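Local coordinates for protein aspartate-semialdehyde dehydrogenase (PDB 3HSK) that catalyses the NADPH-dependent reductive dephosphorylation of 4-phospho-L-aspartate to L-aspartate-semialdehyde, the second step toward methionine and threonine in a fungal pathogen, at residues A[170-178]-A[227-238]. Numbering follows the deposited sequence. Where two conformers were deposited one is given.
Sequences SNCSTAGLV and EEDKLEWETKKI
Glu234 reaches from helix 227-238 to the start of helix 172-188, where its OE1 accepts from Ser170 OG and lies close to Thr174 OG1. Ser170 OG donates to Glu234 OE1 at 2.8 Å, coming down from above the carboxylate plane, 45° out of it. Thr174 OG1 lies 3.1 Å from Glu234 OE1, a bond that is not settled because its proton has another acceptor within reach. With CG anti to its carbonyl carbon (chi1 -70°) and an extended chain beyond, Glu234 carries the carboxylate across to Ser170; its OE2 is held by a salt bridge to Arg128, so both oxygens of this buried group are engaged. Nearer the start of helix 227-238, a water links Glu227 and Ser173: it donates to Glu227 OE2 at 2.7 Å and lies 3.0 Å from Ser173 OG. Gln200 also donates to Glu227 OE2. The axes of 172-178 and 227-238 come within 9.4 Å and cross at -47°, and Thr174 is a knob fitted among Leu231, Glu234, Thr235 and Ile238. In the aspartate-semialdehyde dehydrogenase fold, helix 172-188 follows strand 165-169 of the parallel nucleotide-binding sheet; Asn171 is its N-cap, and Cys172, the predicted acyl-thioester nucleophile, begins its first turn. The contact thus packs the helix bearing this cysteine against one from the dimerisation domain, whose Glu228 and Glu232 form salt bridges to the second subunit. Apolar packing fills the rest. Leu231 CD1 presses on the backbone of the first turn, a tight 3.4 Å from Thr174 CA. Thr174 CG2, anti to its backbone N, meets Ile238 CD1 at 3.5 Å. Further along, Thr235 CG2 touches both Val178 CG1, at 3.5 Å, and Leu177 CD2, while Thr235 OG1 turns back to donate to Leu231 O in its own helix.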
loop_
_atom_site.group_PDB
_atom_site.type_symbol
_atom_site.label_atom_id
_atom_site.label_comp_id
_atom_site.label_asym_id
_atom_site.label_seq_id
_atom_site.Cartn_x
_atom_site.Cartn_y
_atom_site.Cartn_z
ATOM N N SER A 170 5.776 15.733 -14.786
ATOM C CA SER A 170 5.346 15.155 -13.507
ATOM C C SER A 170 6.179 13.935 -13.153
ATOM O O SER A 170 6.778 13.307 -14.032
ATOM C CB SER A 170 3.871 14.755 -13.550
ATOM O OG SER A 170 3.056 15.759 -12.984
ATOM N N ASN A 171 6.208 13.602 -11.866
ATOM C CA ASN A 171 6.898 12.399 -11.386
ATOM C C ASN A 171 6.247 11.078 -11.817
ATOM O O ASN A 171 5.060 11.022 -12.119
ATOM C CB ASN A 171 7.028 12.438 -9.860
ATOM C CG ASN A 171 5.773 12.962 -9.178
ATOM O OD1 ASN A 171 5.308 14.071 -9.476
ATOM N ND2 ASN A 171 5.221 12.176 -8.253
ATOM N N CYS A 172 7.056 10.020 -11.825
ATOM C CA CYS A 172 6.626 8.648 -12.091
ATOM C C CYS A 172 5.373 8.226 -11.291
ATOM O O CYS A 172 4.515 7.514 -11.816
ATOM C CB CYS A 172 7.793 7.699 -11.789
ATOM S SG CYS A 172 8.151 6.449 -13.065
ATOM N N SER A 173 5.277 8.670 -10.033
ATOM C CA SER A 173 4.135 8.368 -9.156
ATOM C C SER A 173 2.840 9.059 -9.566
ATOM O O SER A 173 1.772 8.438 -9.567
ATOM C CB SER A 173 4.449 8.749 -7.709
ATOM O OG SER A 173 5.284 7.785 -7.117
ATOM N N THR A 174 2.928 10.354 -9.860
ATOM C CA THR A 174 1.780 11.107 -10.351
ATOM C C THR A 174 1.337 10.527 -11.687
ATOM O O THR A 174 0.158 10.241 -11.882
ATOM C CB THR A 174 2.091 12.621 -10.498
ATOM O OG1 THR A 174 2.598 13.135 -9.260
ATOM C CG2 THR A 174 0.831 13.386 -10.869
ATOM N N ALA A 175 2.302 10.335 -12.585
ATOM C CA ALA A 175 2.055 9.780 -13.911
ATOM C C ALA A 175 1.370 8.408 -13.875
ATOM O O ALA A 175 0.486 8.128 -14.691
ATOM C CB ALA A 175 3.347 9.729 -14.712
ATOM N N GLY A 176 1.770 7.563 -12.927
ATOM C CA GLY A 176 1.136 6.261 -12.737
ATOM C C GLY A 176 -0.307 6.366 -12.263
ATOM O O GLY A 176 -1.170 5.587 -12.685
ATOM N N LEU A 177 -0.570 7.331 -11.386
ATOM C CA LEU A 177 -1.910 7.522 -10.854
ATOM C C LEU A 177 -2.889 7.985 -11.932
ATOM O O LEU A 177 -3.960 7.405 -12.075
ATOM C CB LEU A 177 -1.916 8.492 -9.664
ATOM C CG LEU A 177 -3.288 8.820 -9.049
ATOM C CD1 LEU A 177 -4.090 7.558 -8.667
ATOM C CD2 LEU A 177 -3.144 9.754 -7.846
ATOM N N VAL A 178 -2.505 9.007 -12.696
ATOM C CA VAL A 178 -3.410 9.622 -13.684
ATOM C C VAL A 178 -3.561 8.823 -14.978
ATOM O O VAL A 178 -4.586 8.934 -15.663
ATOM C CB VAL A 178 -3.030 11.104 -14.009
ATOM C CG1 VAL A 178 -3.122 11.973 -12.761
ATOM C CG2 VAL A 178 -1.650 11.206 -14.652
ATOM N N GLU A 227 5.978 13.717 -1.196
ATOM C CA GLU A 227 5.375 12.871 -2.242
ATOM C C GLU A 227 3.844 12.909 -2.266
ATOM O O GLU A 227 3.242 12.940 -3.345
ATOM C CB GLU A 227 5.863 11.417 -2.118
ATOM C CG GLU A 227 5.669 10.551 -3.373
ATOM C CD GLU A 227 6.700 10.824 -4.457
ATOM O OE1 GLU A 227 7.456 11.815 -4.342
ATOM O OE2 GLU A 227 6.759 10.045 -5.433
ATOM N N GLU A 228 3.228 12.907 -1.083
ATOM C CA GLU A 228 1.765 12.875 -0.961
ATOM C C GLU A 228 1.106 14.191 -1.405
ATOM O O GLU A 228 0.128 14.174 -2.153
ATOM C CB GLU A 228 1.344 12.465 0.457
ATOM C CG GLU A 228 1.655 10.991 0.765
ATOM C CD GLU A 228 1.710 10.651 2.242
ATOM O OE1 GLU A 228 1.323 11.476 3.091
ATOM O OE2 GLU A 228 2.142 9.529 2.560
ATOM N N ASP A 229 1.663 15.321 -0.967
ATOM C CA ASP A 229 1.201 16.640 -1.412
ATOM C C ASP A 229 1.351 16.799 -2.928
ATOM O O ASP A 229 0.437 17.271 -3.601
ATOM C CB ASP A 229 1.945 17.752 -0.668
ATOM C CG ASP A 229 1.569 17.820 0.805
ATOM O OD1 ASP A 229 0.491 17.308 1.188
ATOM O OD2 ASP A 229 2.356 18.386 1.593
ATOM N N LYS A 230 2.504 16.380 -3.443
ATOM C CA LYS A 230 2.779 16.291 -4.874
ATOM C C LYS A 230 1.662 15.526 -5.579
ATOM O O LYS A 230 0.995 16.052 -6.468
ATOM C CB LYS A 230 4.102 15.552 -5.067
ATOM C CG LYS A 230 4.921 15.947 -6.271
ATOM C CD LYS A 230 6.406 15.612 -6.069
ATOM C CE LYS A 230 7.086 16.588 -5.082
ATOM N NZ LYS A 230 8.580 16.493 -5.070
ATOM N N LEU A 231 1.450 14.290 -5.143
ATOM C CA LEU A 231 0.460 13.391 -5.727
ATOM C C LEU A 231 -0.952 13.984 -5.700
ATOM O O LEU A 231 -1.666 13.947 -6.699
ATOM C CB LEU A 231 0.494 12.051 -4.983
ATOM C CG LEU A 231 0.413 10.735 -5.758
ATOM C CD1 LEU A 231 1.307 10.773 -6.958
ATOM C CD2 LEU A 231 0.821 9.587 -4.863
ATOM N N GLU A 232 -1.338 14.540 -4.557
ATOM C CA GLU A 232 -2.667 15.108 -4.375
ATOM C C GLU A 232 -2.910 16.390 -5.183
ATOM O O GLU A 232 -3.976 16.559 -5.773
ATOM C CB GLU A 232 -2.943 15.347 -2.890
ATOM C CG GLU A 232 -3.110 14.054 -2.105
ATOM C CD GLU A 232 -3.207 14.271 -0.615
ATOM O OE1 GLU A 232 -3.379 15.429 -0.178
ATOM O OE2 GLU A 232 -3.105 13.273 0.127
ATOM N N TRP A 233 -1.915 17.275 -5.212
ATOM C CA TRP A 233 -2.031 18.557 -5.905
ATOM C C TRP A 233 -1.854 18.447 -7.418
ATOM O O TRP A 233 -2.618 19.042 -8.181
ATOM C CB TRP A 233 -1.035 19.577 -5.334
ATOM C CG TRP A 233 -1.319 20.969 -5.788
ATOM C CD1 TRP A 233 -2.025 21.925 -5.109
ATOM C CD2 TRP A 233 -0.921 21.567 -7.029
ATOM N NE1 TRP A 233 -2.082 23.086 -5.849
ATOM C CE2 TRP A 233 -1.416 22.893 -7.031
ATOM C CE3 TRP A 233 -0.183 21.116 -8.135
ATOM C CZ2 TRP A 233 -1.203 23.772 -8.103
ATOM C CZ3 TRP A 233 0.026 21.991 -9.205
ATOM C CH2 TRP A 233 -0.487 23.303 -9.178
ATOM N N GLU A 234 -0.834 17.711 -7.851
ATOM C CA GLU A 234 -0.506 17.606 -9.276
ATOM C C GLU A 234 -1.608 16.944 -10.099
ATOM O O GLU A 234 -1.873 17.351 -11.230
ATOM C CB GLU A 234 0.810 16.858 -9.479
ATOM C CG GLU A 234 2.044 17.632 -9.032
ATOM C CD GLU A 234 3.344 16.971 -9.459
ATOM O OE1 GLU A 234 3.307 16.000 -10.244
ATOM O OE2 GLU A 234 4.408 17.430 -9.014
ATOM N N THR A 235 -2.244 15.922 -9.533
ATOM C CA THR A 235 -3.303 15.210 -10.244
ATOM C C THR A 235 -4.478 16.152 -10.567
ATOM O O THR A 235 -5.095 16.047 -11.625
ATOM C CB THR A 235 -3.772 13.947 -9.475
ATOM O OG1 THR A 235 -4.106 14.300 -8.136
ATOM C CG2 THR A 235 -2.672 12.920 -9.419
ATOM N N LYS A 236 -4.748 17.091 -9.662
ATOM C CA LYS A 236 -5.797 18.100 -9.854
ATOM C C LYS A 236 -5.512 19.060 -11.011
ATOM O O LYS A 236 -6.434 19.451 -11.739
ATOM C CB LYS A 236 -6.058 18.869 -8.557
ATOM C CG LYS A 236 -7.089 18.204 -7.650
ATOM C CD LYS A 236 -7.283 18.960 -6.349
ATOM C CE LYS A 236 -6.734 18.163 -5.174
ATOM N NZ LYS A 236 -6.454 18.978 -3.958
ATOM N N LYS A 237 -4.241 19.426 -11.181
ATOM C CA LYS A 237 -3.823 20.268 -12.297
ATOM C C LYS A 237 -3.829 19.497 -13.618
ATOM O O LYS A 237 -4.298 20.009 -14.636
ATOM C CB LYS A 237 -2.442 20.874 -12.032
ATOM C CG LYS A 237 -1.881 21.684 -13.196
ATOM C CD LYS A 237 -0.679 22.535 -12.783
ATOM C CE LYS A 237 -0.310 23.513 -13.898
ATOM N NZ LYS A 237 0.859 24.367 -13.545
ATOM N N ILE A 238 -3.301 18.274 -13.589
ATOM C CA ILE A 238 -3.164 17.450 -14.792
ATOM C C ILE A 238 -4.519 17.087 -15.389
ATOM O O ILE A 238 -4.674 17.050 -16.607
ATOM C CB ILE A 238 -2.341 16.173 -14.516
ATOM C CG1 ILE A 238 -0.859 16.526 -14.346
ATOM C CG2 ILE A 238 -2.501 15.163 -15.645
ATOM C CD1 ILE A 238 -0.102 15.546 -13.477
HETATM O O HOH W 1 7.757 9.389 -7.828
#